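Local structure of hypothetical protein (Nostoc punctiforme, 2O62) at residues A[213-225]-A[234-246]. The protein is of unknown function, a DUF3598-family member built from two calycin-type beta domains, a fold often used to bind small hydrophobic ligands. Numbering follows the deposited sequence.
Sequences LLLPDGASATSPL and FLEAGWLIQSDLR
Trp239 of strand 234-242 reaches across to the turn at Asp217 and Gly218 that leads into strand 219-224. Its CB lies on the sheet face shared with Ala219 and Ala237. The first torsion (chi1 -170°) holds CG anti to the backbone N and beside the carbonyl carbon, which brings the pyrrole edge to Asp217. CD1 comes first, 3.0 Å from Asp217 O. Next along the rim, NE1 gives the same oxygen, which lies at the ring edge near its plane, a short but bent and weak hydrogen bond. CE2 and CZ2 then pass OD2 of Asp217, each at 4.0 Å, the carboxylate turned 50° from the ring plane; that oxygen also makes a salt bridge with Arg103. Ile241 CG1 lies 3.5 Å above one face of the ring, offset toward the rim, while Leu105, Phe98 and His100 bring the N-terminal sheet against the same side chain. Strands 219-224 and 234-242 form an antiparallel hairpin in the closed beta-barrel of the C-terminal calycin domain. Leu240 N binds Gly218 O almost straight (2.8 Å, 175°), and reciprocal bonds join Ser220 to Gly238. On the face of Ser220 and Thr222, a water donates to Gly218 O, accepts from Arg246 NE and hydrogen-bonds Ser220 OG. Farther along, Thr222 and Glu236 lie side by side with their CB atoms 4.0 Å apart.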
loop_
_atom_site.group_PDB
_atom_site.type_symbol
_atom_site.label_atom_id
_atom_site.label_comp_id
_atom_site.label_asym_id
_atom_site.label_seq_id
_atom_site.Cartn_x
_atom_site.Cartn_y
_atom_site.Cartn_z
ATOM N N LEU A 213 9.941 6.167 -0.039
ATOM C CA LEU A 213 9.591 7.527 -0.365
ATOM C C LEU A 213 8.510 8.004 0.586
ATOM O O LEU A 213 7.489 7.321 0.798
ATOM C CB LEU A 213 9.122 7.605 -1.808
ATOM C CG LEU A 213 8.548 8.928 -2.282
ATOM C CD1 LEU A 213 9.627 9.992 -2.358
ATOM C CD2 LEU A 213 7.879 8.784 -3.632
ATOM N N LEU A 214 8.741 9.168 1.177
ATOM C CA LEU A 214 7.811 9.719 2.151
ATOM C C LEU A 214 6.868 10.663 1.408
ATOM O O LEU A 214 7.325 11.490 0.614
ATOM C CB LEU A 214 8.580 10.500 3.196
ATOM C CG LEU A 214 9.753 9.717 3.830
ATOM C CD1 LEU A 214 10.475 10.633 4.797
ATOM C CD2 LEU A 214 9.280 8.460 4.464
ATOM N N LEU A 215 5.572 10.513 1.649
ATOM C CA LEU A 215 4.570 11.201 0.872
ATOM C C LEU A 215 3.563 11.972 1.701
ATOM O O LEU A 215 3.564 11.919 2.958
ATOM C CB LEU A 215 3.824 10.147 0.032
ATOM C CG LEU A 215 4.629 9.462 -1.087
ATOM C CD1 LEU A 215 3.942 8.158 -1.521
ATOM C CD2 LEU A 215 4.852 10.426 -2.259
ATOM N N PRO A 216 2.680 12.721 1.011
ATOM C CA PRO A 216 1.564 13.310 1.719
ATOM C C PRO A 216 0.627 12.307 2.457
ATOM O O PRO A 216 0.595 11.075 2.183
ATOM C CB PRO A 216 0.780 14.008 0.604
ATOM C CG PRO A 216 1.777 14.270 -0.470
ATOM C CD PRO A 216 2.687 13.110 -0.427
ATOM N N ASP A 217 -0.143 12.872 3.379
ATOM C CA ASP A 217 -1.203 12.141 4.080
ATOM C C ASP A 217 -0.665 10.967 4.904
ATOM O O ASP A 217 -1.323 9.928 5.030
ATOM C CB ASP A 217 -2.236 11.640 3.080
ATOM C CG ASP A 217 -3.544 11.162 3.757
ATOM O OD1 ASP A 217 -4.050 11.836 4.707
ATOM O OD2 ASP A 217 -4.066 10.081 3.384
ATOM N N GLY A 218 0.559 11.137 5.396
ATOM C CA GLY A 218 1.258 10.139 6.232
ATOM C C GLY A 218 1.608 8.858 5.492
ATOM O O GLY A 218 1.947 7.842 6.104
ATOM N N ALA A 219 1.617 8.928 4.147
ATOM C CA ALA A 219 1.891 7.778 3.294
ATOM C C ALA A 219 3.374 7.548 3.019
ATOM O O ALA A 219 4.180 8.485 2.960
ATOM C CB ALA A 219 1.168 7.921 1.998
ATOM N N SER A 220 3.738 6.292 2.834
ATOM C CA SER A 220 5.047 5.945 2.365
ATOM C C SER A 220 4.940 4.859 1.310
ATOM O O SER A 220 3.976 4.072 1.291
ATOM C CB SER A 220 5.963 5.511 3.526
ATOM O OG SER A 220 5.429 4.427 4.234
ATOM N N ALA A 221 5.904 4.848 0.410
ATOM C CA ALA A 221 6.017 3.772 -0.555
ATOM C C ALA A 221 7.413 3.154 -0.464
ATOM O O ALA A 221 8.408 3.864 -0.539
ATOM C CB ALA A 221 5.798 4.306 -1.937
ATOM N N THR A 222 7.496 1.834 -0.356
ATOM C CA THR A 222 8.789 1.134 -0.359
ATOM C C THR A 222 8.878 0.303 -1.644
ATOM O O THR A 222 7.998 -0.504 -1.920
ATOM C CB THR A 222 8.975 0.279 0.936
ATOM O OG1 THR A 222 8.952 1.163 2.062
ATOM C CG2 THR A 222 10.286 -0.478 0.931
ATOM N N SER A 223 9.914 0.564 -2.428
ATOM C CA SER A 223 10.079 0.057 -3.776
ATOM C C SER A 223 11.412 -0.656 -3.934
ATOM O O SER A 223 12.441 -0.100 -3.539
ATOM C CB SER A 223 10.080 1.177 -4.805
ATOM O OG SER A 223 8.871 1.939 -4.695
ATOM N N PRO A 224 11.403 -1.843 -4.588
ATOM C CA PRO A 224 12.668 -2.456 -5.017
ATOM C C PRO A 224 13.549 -1.464 -5.796
ATOM O O PRO A 224 13.040 -0.696 -6.579
ATOM C CB PRO A 224 12.200 -3.609 -5.928
ATOM C CG PRO A 224 10.781 -3.873 -5.547
ATOM C CD PRO A 224 10.229 -2.638 -4.996
ATOM N N LEU A 225 14.858 -1.442 -5.562
ATOM C CA LEU A 225 15.720 -0.598 -6.377
ATOM C C LEU A 225 15.710 -1.047 -7.845
ATOM O O LEU A 225 15.868 -0.234 -8.747
ATOM C CB LEU A 225 17.156 -0.595 -5.840
ATOM C CG LEU A 225 17.277 0.088 -4.464
ATOM C CD1 LEU A 225 18.689 -0.086 -3.868
ATOM C CD2 LEU A 225 16.865 1.569 -4.539
ATOM N N PHE A 234 8.381 -7.645 -3.526
ATOM C CA PHE A 234 7.499 -7.169 -2.454
ATOM C C PHE A 234 7.130 -5.715 -2.787
ATOM O O PHE A 234 8.004 -4.878 -2.950
ATOM C CB PHE A 234 8.206 -7.244 -1.098
ATOM C CG PHE A 234 8.740 -8.630 -0.779
ATOM C CD1 PHE A 234 7.941 -9.558 -0.127
ATOM C CD2 PHE A 234 10.043 -8.995 -1.115
ATOM C CE1 PHE A 234 8.407 -10.830 0.155
ATOM C CE2 PHE A 234 10.510 -10.278 -0.845
ATOM C CZ PHE A 234 9.693 -11.196 -0.205
ATOM N N LEU A 235 5.845 -5.464 -2.978
ATOM C CA LEU A 235 5.314 -4.116 -3.177
ATOM C C LEU A 235 4.781 -3.681 -1.807
ATOM O O LEU A 235 3.963 -4.361 -1.244
ATOM C CB LEU A 235 4.178 -4.236 -4.161
ATOM C CG LEU A 235 3.544 -3.004 -4.696
ATOM C CD1 LEU A 235 4.495 -2.385 -5.679
ATOM C CD2 LEU A 235 2.190 -3.371 -5.328
ATOM N N GLU A 236 5.282 -2.570 -1.271
ATOM C CA GLU A 236 4.942 -2.158 0.100
ATOM C C GLU A 236 4.572 -0.681 0.119
ATOM O O GLU A 236 5.101 0.148 -0.641
ATOM C CB GLU A 236 6.052 -2.438 1.168
ATOM C CG GLU A 236 5.666 -2.052 2.695
ATOM C CD GLU A 236 6.697 -2.549 3.743
ATOM O OE1 GLU A 236 7.811 -2.883 3.293
ATOM O OE2 GLU A 236 6.416 -2.631 4.985
ATOM N N ALA A 237 3.604 -0.400 0.979
ATOM C CA ALA A 237 3.189 0.946 1.303
ATOM C C ALA A 237 2.859 0.963 2.792
ATOM O O ALA A 237 2.612 -0.064 3.408
ATOM C CB ALA A 237 1.940 1.317 0.486
ATOM N N GLY A 238 2.774 2.156 3.312
ATOM C CA GLY A 238 2.504 2.423 4.720
ATOM C C GLY A 238 1.627 3.633 4.828
ATOM O O GLY A 238 1.588 4.485 3.932
ATOM N N TRP A 239 0.945 3.740 5.960
ATOM C CA TRP A 239 0.125 4.892 6.247
ATOM C C TRP A 239 0.168 5.168 7.726
ATOM O O TRP A 239 -0.291 4.329 8.493
ATOM C CB TRP A 239 -1.307 4.585 5.861
ATOM C CG TRP A 239 -2.247 5.726 5.872
ATOM C CD1 TRP A 239 -1.935 7.068 5.804
ATOM C CD2 TRP A 239 -3.658 5.650 5.929
ATOM N NE1 TRP A 239 -3.071 7.807 5.763
ATOM C CE2 TRP A 239 -4.150 6.968 5.846
ATOM C CE3 TRP A 239 -4.573 4.587 5.967
ATOM C CZ2 TRP A 239 -5.511 7.258 5.843
ATOM C CZ3 TRP A 239 -5.914 4.871 5.958
ATOM C CH2 TRP A 239 -6.382 6.202 5.897
ATOM N N LEU A 240 0.704 6.336 8.101
ATOM C CA LEU A 240 0.731 6.807 9.487
ATOM C C LEU A 240 -0.639 7.453 9.740
ATOM O O LEU A 240 -0.870 8.658 9.477
ATOM C CB LEU A 240 1.857 7.813 9.699
ATOM C CG LEU A 240 2.067 8.305 11.129
ATOM C CD1 LEU A 240 2.562 7.146 12.012
ATOM C CD2 LEU A 240 3.033 9.468 11.165
ATOM N N ILE A 241 -1.553 6.638 10.235
ATOM C CA ILE A 241 -2.953 7.020 10.386
ATOM C C ILE A 241 -3.166 8.046 11.497
ATOM O O ILE A 241 -4.000 8.940 11.368
ATOM C CB ILE A 241 -3.832 5.782 10.653
ATOM C CG1 ILE A 241 -3.726 4.793 9.500
ATOM C CG2 ILE A 241 -5.277 6.188 10.818
ATOM C CD1 ILE A 241 -4.274 3.424 9.786
ATOM N N GLN A 242 -2.442 7.865 12.606
ATOM C CA GLN A 242 -2.360 8.821 13.706
ATOM C C GLN A 242 -0.902 8.882 14.125
ATOM O O GLN A 242 -0.121 8.015 13.751
ATOM C CB GLN A 242 -3.199 8.335 14.914
ATOM C CG GLN A 242 -4.672 8.032 14.618
ATOM C CD GLN A 242 -5.484 9.275 14.176
ATOM O OE1 GLN A 242 -5.047 10.424 14.372
ATOM N NE2 GLN A 242 -6.668 9.043 13.582
ATOM N N SER A 243 -0.510 9.847 14.955
ATOM C CA SER A 243 0.913 9.926 15.370
ATOM C C SER A 243 1.438 8.615 15.983
ATOM O O SER A 243 2.629 8.353 15.927
ATOM C CB SER A 243 1.173 11.091 16.333
ATOM O OG SER A 243 0.534 10.851 17.570
ATOM N N ASP A 244 0.550 7.796 16.551
ATOM C CA ASP A 244 0.959 6.560 17.262
ATOM C C ASP A 244 0.328 5.305 16.670
ATOM O O ASP A 244 0.316 4.250 17.295
ATOM C CB ASP A 244 0.591 6.681 18.743
ATOM C CG ASP A 244 -0.894 7.021 18.953
ATOM O OD1 ASP A 244 -1.720 7.011 17.969
ATOM O OD2 ASP A 244 -1.237 7.342 20.109
ATOM N N LEU A 245 -0.173 5.407 15.444
ATOM C CA LEU A 245 -0.786 4.287 14.752
ATOM C C LEU A 245 -0.385 4.251 13.271
ATOM O O LEU A 245 -0.639 5.207 12.520
ATOM C CB LEU A 245 -2.314 4.351 14.878
ATOM C CG LEU A 245 -3.088 3.220 14.190
ATOM C CD1 LEU A 245 -2.841 1.902 14.862
ATOM C CD2 LEU A 245 -4.610 3.575 14.132
ATOM N N ARG A 246 0.208 3.134 12.830
ATOM C CA ARG A 246 0.644 2.991 11.456
ATOM C C ARG A 246 0.254 1.641 10.927
ATOM O O ARG A 246 0.304 0.633 11.655
ATOM C CB ARG A 246 2.147 3.115 11.378
ATOM C CG ARG A 246 2.708 3.103 9.960
ATOM C CD ARG A 246 3.876 4.065 9.829
ATOM N NE ARG A 246 4.528 4.041 8.503
ATOM C CZ ARG A 246 5.669 3.425 8.223
ATOM N NH1 ARG A 246 6.271 2.658 9.120
ATOM N NH2 ARG A 246 6.203 3.540 6.997
HETATM O O HOH W 1 3.826 5.695 6.306
#